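Local coordinates for MutT/nudix family protein (Shewanella oneidensis, PDB 3GZ5) that probably acts as a transcriptional regulator of NAD metabolism that responds to ADP-ribose, joining a Nudix domain to a DNA-binding winged helix, at residues E88-R101 and F143-R155. Sequence-based numbering, arbitrary orientation.
Sequences EQLCTVGNNSRDAR and FDHLQLIEQARER
Arg-98 and Asp-144 meet because each first torsion, chi1 63° and 60°, sets CG between the backbone N and the carbonyl carbon, and a bend at chi3 of Arg-98 then turns its guanidinium side-on to the carboxylate. NE reaches Asp-144 OD2 at 2.9 Å, from above the carboxylate plane, while NH2 takes OD1 at 2.8 Å on its syn side. Two bonds to two oxygens fix the rotation of both groups, and NH1 is hydrogen-bonded to Ser-104 OG. With an alanine at Arg-98, the Asp-144 carboxylate is likely to lose its charged mate and be free to turn at the start of the helix. Next to this pair, the Phe-143 ring has the backbone O of Arg-98 at its edge and CE1 3.4 Å from Asp-99 OD1, the aspartate being held by an Asx turn to Arg-101 N.

At the other end, the long arm of Arg-155 brings its planar head to the strand, where NH2 donates to Gln-89 O (2.7 Å). Leu-90 CD1 lies over the centre of one guanidinium face; Glu-88 CD lies over the opposite face, offset toward the rim, an attraction of charge alone with the oxygen position doubtful, and Lys-159 is a second charge partner. Arginine suits this place, offering N-H groups at its rim and flat faces for packing. Between the two polar ends the contact is mostly apolar: Leu-90 CD2 rests on Ala-152 CB at 3.8 Å, where the small alanine lets the strand come near, Leu-148 CD2 packs against both Cys-91 SG (3.8 Å) and Val-93 CG2 (3.9 Å), and the Gln-151 amide touches Cys-91. A classic beta bulge occurs at Leu-90 and Cys-91, opposite Cys-108 of strand 104-112. Strand segment 88-95 thus runs roughly antiparallel to helix segment 145-155, 141° between their directions, in the helix-against-sheet layering of the alpha/beta/alpha sandwich of the Nudix fold.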
# COMPACT_ATOMS: atom_id res chain seq x y z
N GLU B 88 6.25 -2.97 7.13
CA GLU B 88 5.68 -2.17 6.07
C GLU B 88 4.20 -2.00 6.34
O GLU B 88 3.50 -2.96 6.71
CB GLU B 88 5.86 -2.90 4.72
CG GLU B 88 5.19 -2.18 3.53
CD GLU B 88 5.20 -3.00 2.25
OE1 GLU B 88 5.46 -2.42 1.17
OE2 GLU B 88 4.93 -4.22 2.31
N GLN B 89 3.70 -0.78 6.15
CA GLN B 89 2.28 -0.51 6.28
C GLN B 89 1.47 -1.34 5.27
O GLN B 89 1.80 -1.38 4.07
CB GLN B 89 2.04 0.99 6.08
CG GLN B 89 0.92 1.58 6.90
CD GLN B 89 0.79 3.07 6.72
OE1 GLN B 89 1.30 3.86 7.53
NE2 GLN B 89 0.12 3.47 5.67
N LEU B 90 0.43 -2.01 5.75
CA LEU B 90 -0.47 -2.79 4.92
C LEU B 90 -1.66 -1.95 4.39
O LEU B 90 -1.86 -1.79 3.18
CB LEU B 90 -0.99 -3.99 5.72
CG LEU B 90 -1.93 -4.98 5.01
CD1 LEU B 90 -1.26 -5.64 3.80
CD2 LEU B 90 -2.55 -6.03 5.96
N CYS B 91 -2.45 -1.42 5.32
CA CYS B 91 -3.68 -0.75 4.98
C CYS B 91 -4.18 -0.04 6.25
O CYS B 91 -3.67 -0.28 7.36
CB CYS B 91 -4.73 -1.75 4.46
SG CYS B 91 -5.18 -3.00 5.68
N THR B 92 -5.12 0.88 6.05
CA THR B 92 -5.79 1.57 7.15
C THR B 92 -7.24 1.24 6.95
O THR B 92 -7.79 1.48 5.89
CB THR B 92 -5.52 3.10 7.09
OG1 THR B 92 -4.13 3.31 7.37
CG2 THR B 92 -6.34 3.87 8.11
N VAL B 93 -7.85 0.61 7.95
CA VAL B 93 -9.29 0.35 7.89
C VAL B 93 -10.02 1.28 8.85
O VAL B 93 -9.61 1.45 10.01
CB VAL B 93 -9.61 -1.13 8.17
CG1 VAL B 93 -11.11 -1.37 8.11
CG2 VAL B 93 -8.95 -2.02 7.10
N GLY B 94 -11.12 1.86 8.38
CA GLY B 94 -11.91 2.75 9.23
C GLY B 94 -13.34 2.84 8.77
O GLY B 94 -13.59 3.16 7.62
N ASN B 95 -14.26 2.54 9.68
CA ASN B 95 -15.69 2.58 9.42
C ASN B 95 -16.47 2.50 10.75
O ASN B 95 -15.86 2.40 11.84
CB ASN B 95 -16.10 1.44 8.47
CG ASN B 95 -15.77 0.06 9.02
OD1 ASN B 95 -15.08 -0.73 8.38
ND2 ASN B 95 -16.23 -0.21 10.21
N ASN B 96 -17.80 2.50 10.64
CA ASN B 96 -18.67 2.69 11.80
C ASN B 96 -19.25 1.37 12.31
O ASN B 96 -20.07 1.35 13.24
CB ASN B 96 -19.78 3.72 11.50
CG ASN B 96 -20.78 3.27 10.41
OD1 ASN B 96 -20.60 2.25 9.74
ND2 ASN B 96 -21.84 4.06 10.25
N SER B 97 -18.78 0.26 11.74
CA SER B 97 -19.35 -1.04 12.00
C SER B 97 -18.35 -2.06 12.54
O SER B 97 -18.76 -3.03 13.16
CB SER B 97 -19.97 -1.58 10.72
OG SER B 97 -18.96 -2.08 9.86
N ARG B 98 -17.05 -1.88 12.30
CA ARG B 98 -16.04 -2.87 12.70
C ARG B 98 -15.87 -2.94 14.21
O ARG B 98 -15.32 -3.90 14.74
CB ARG B 98 -14.68 -2.61 12.01
CG ARG B 98 -14.01 -1.27 12.36
CD ARG B 98 -12.73 -1.01 11.52
NE ARG B 98 -11.64 -1.95 11.81
CZ ARG B 98 -10.84 -1.86 12.86
NH1 ARG B 98 -11.00 -0.89 13.75
NH2 ARG B 98 -9.89 -2.76 13.05
N ASP B 99 -16.30 -1.89 14.90
CA ASP B 99 -16.09 -1.81 16.34
C ASP B 99 -17.34 -1.27 17.03
O ASP B 99 -17.93 -0.26 16.61
CB ASP B 99 -14.84 -0.99 16.68
CG ASP B 99 -14.57 -0.90 18.16
OD1 ASP B 99 -13.38 -0.76 18.54
OD2 ASP B 99 -15.53 -0.97 18.95
N ALA B 100 -17.73 -1.99 18.08
CA ALA B 100 -18.99 -1.76 18.76
C ALA B 100 -18.97 -0.49 19.59
O ALA B 100 -20.00 0.15 19.77
CB ALA B 100 -19.34 -2.97 19.64
N ARG B 101 -17.78 -0.12 20.08
CA ARG B 101 -17.60 1.10 20.86
C ARG B 101 -17.77 2.40 20.08
O ARG B 101 -18.08 3.44 20.69
CB ARG B 101 -16.23 1.12 21.50
CG ARG B 101 -15.96 -0.04 22.37
CD ARG B 101 -14.56 0.07 22.86
NE ARG B 101 -13.62 -0.50 21.90
CZ ARG B 101 -12.32 -0.64 22.15
NH1 ARG B 101 -11.83 -0.23 23.32
NH2 ARG B 101 -11.51 -1.16 21.24
N PHE B 143 -12.53 -8.45 16.58
CA PHE B 143 -12.82 -7.45 15.57
C PHE B 143 -12.77 -8.03 14.17
O PHE B 143 -13.41 -9.05 13.88
CB PHE B 143 -11.88 -6.25 15.71
CG PHE B 143 -11.85 -5.64 17.10
CD1 PHE B 143 -12.83 -4.74 17.50
CD2 PHE B 143 -10.82 -5.94 17.97
CE1 PHE B 143 -12.80 -4.15 18.78
CE2 PHE B 143 -10.77 -5.36 19.26
CZ PHE B 143 -11.76 -4.46 19.65
N ASP B 144 -12.04 -7.36 13.29
CA ASP B 144 -11.94 -7.75 11.89
C ASP B 144 -10.53 -8.27 11.60
O ASP B 144 -10.10 -8.29 10.44
CB ASP B 144 -12.30 -6.57 10.95
CG ASP B 144 -11.37 -5.34 11.15
OD1 ASP B 144 -10.59 -5.29 12.12
OD2 ASP B 144 -11.45 -4.41 10.32
N HIS B 145 -9.83 -8.68 12.66
CA HIS B 145 -8.44 -9.07 12.58
C HIS B 145 -8.13 -10.29 11.69
O HIS B 145 -7.04 -10.38 11.10
CB HIS B 145 -7.87 -9.29 13.97
CG HIS B 145 -7.73 -8.04 14.77
ND1 HIS B 145 -7.09 -8.01 15.99
CD2 HIS B 145 -8.16 -6.77 14.54
CE1 HIS B 145 -7.13 -6.79 16.48
NE2 HIS B 145 -7.76 -6.01 15.61
N LEU B 146 -9.09 -11.20 11.56
CA LEU B 146 -8.96 -12.29 10.61
C LEU B 146 -8.82 -11.75 9.19
O LEU B 146 -8.04 -12.27 8.39
CB LEU B 146 -10.15 -13.26 10.67
CG LEU B 146 -10.08 -14.39 9.63
CD1 LEU B 146 -8.82 -15.22 9.84
CD2 LEU B 146 -11.33 -15.27 9.66
N GLN B 147 -9.60 -10.72 8.89
CA GLN B 147 -9.61 -10.12 7.57
C GLN B 147 -8.30 -9.39 7.28
O GLN B 147 -7.79 -9.46 6.16
CB GLN B 147 -10.80 -9.17 7.49
CG GLN B 147 -11.27 -8.82 6.10
CD GLN B 147 -12.62 -8.13 6.13
OE1 GLN B 147 -13.37 -8.25 7.12
NE2 GLN B 147 -12.96 -7.42 5.05
N LEU B 148 -7.77 -8.69 8.28
CA LEU B 148 -6.44 -8.06 8.22
C LEU B 148 -5.31 -9.08 7.99
O LEU B 148 -4.40 -8.84 7.21
CB LEU B 148 -6.18 -7.22 9.48
CG LEU B 148 -7.00 -5.94 9.71
CD1 LEU B 148 -6.69 -5.35 11.05
CD2 LEU B 148 -6.80 -4.87 8.59
N ILE B 149 -5.38 -10.23 8.67
CA ILE B 149 -4.44 -11.36 8.48
C ILE B 149 -4.48 -11.89 7.04
O ILE B 149 -3.43 -12.02 6.40
CB ILE B 149 -4.63 -12.46 9.57
CG1 ILE B 149 -4.22 -11.89 10.92
CG2 ILE B 149 -3.78 -13.71 9.29
CD1 ILE B 149 -4.69 -12.65 12.11
N GLU B 150 -5.68 -12.14 6.53
CA GLU B 150 -5.87 -12.55 5.13
C GLU B 150 -5.30 -11.55 4.10
O GLU B 150 -4.70 -11.95 3.09
CB GLU B 150 -7.36 -12.75 4.83
CG GLU B 150 -8.03 -13.87 5.63
CD GLU B 150 -9.53 -14.03 5.31
OE1 GLU B 150 -10.11 -13.13 4.64
OE2 GLU B 150 -10.13 -15.05 5.74
N GLN B 151 -5.51 -10.26 4.34
CA GLN B 151 -4.92 -9.23 3.51
C GLN B 151 -3.37 -9.23 3.60
O GLN B 151 -2.68 -9.17 2.58
CB GLN B 151 -5.51 -7.86 3.88
CG GLN B 151 -5.39 -6.84 2.76
CD GLN B 151 -6.25 -5.60 2.97
OE1 GLN B 151 -7.26 -5.63 3.70
NE2 GLN B 151 -5.86 -4.51 2.32
N ALA B 152 -2.83 -9.31 4.82
CA ALA B 152 -1.38 -9.40 5.02
C ALA B 152 -0.80 -10.61 4.30
O ALA B 152 0.21 -10.51 3.62
CB ALA B 152 -1.05 -9.43 6.51
N ARG B 153 -1.46 -11.77 4.47
CA ARG B 153 -1.04 -13.03 3.86
C ARG B 153 -1.01 -12.97 2.33
O ARG B 153 -0.12 -13.55 1.69
CB ARG B 153 -1.91 -14.19 4.37
CG ARG B 153 -1.65 -15.56 3.69
CD ARG B 153 -0.26 -16.11 3.98
NE ARG B 153 -0.08 -17.42 3.34
CZ ARG B 153 0.19 -17.60 2.04
NH1 ARG B 153 0.32 -16.56 1.22
NH2 ARG B 153 0.34 -18.83 1.58
N GLU B 154 -1.99 -12.28 1.76
CA GLU B 154 -2.09 -12.02 0.34
C GLU B 154 -1.02 -11.06 -0.19
O GLU B 154 -0.49 -11.23 -1.31
CB GLU B 154 -3.43 -11.38 0.07
CG GLU B 154 -4.56 -12.30 -0.17
CD GLU B 154 -5.64 -11.55 -0.92
OE1 GLU B 154 -5.91 -11.93 -2.08
OE2 GLU B 154 -6.16 -10.55 -0.37
N ARG B 155 -0.71 -10.01 0.58
CA ARG B 155 0.41 -9.16 0.18
C ARG B 155 1.74 -9.90 0.25
O ARG B 155 2.58 -9.70 -0.59
CB ARG B 155 0.48 -7.81 0.90
CG ARG B 155 1.38 -6.84 0.04
CD ARG B 155 1.49 -5.47 0.54
NE ARG B 155 2.06 -5.48 1.89
CZ ARG B 155 2.23 -4.38 2.63
NH1 ARG B 155 2.72 -4.49 3.86
NH2 ARG B 155 1.90 -3.19 2.12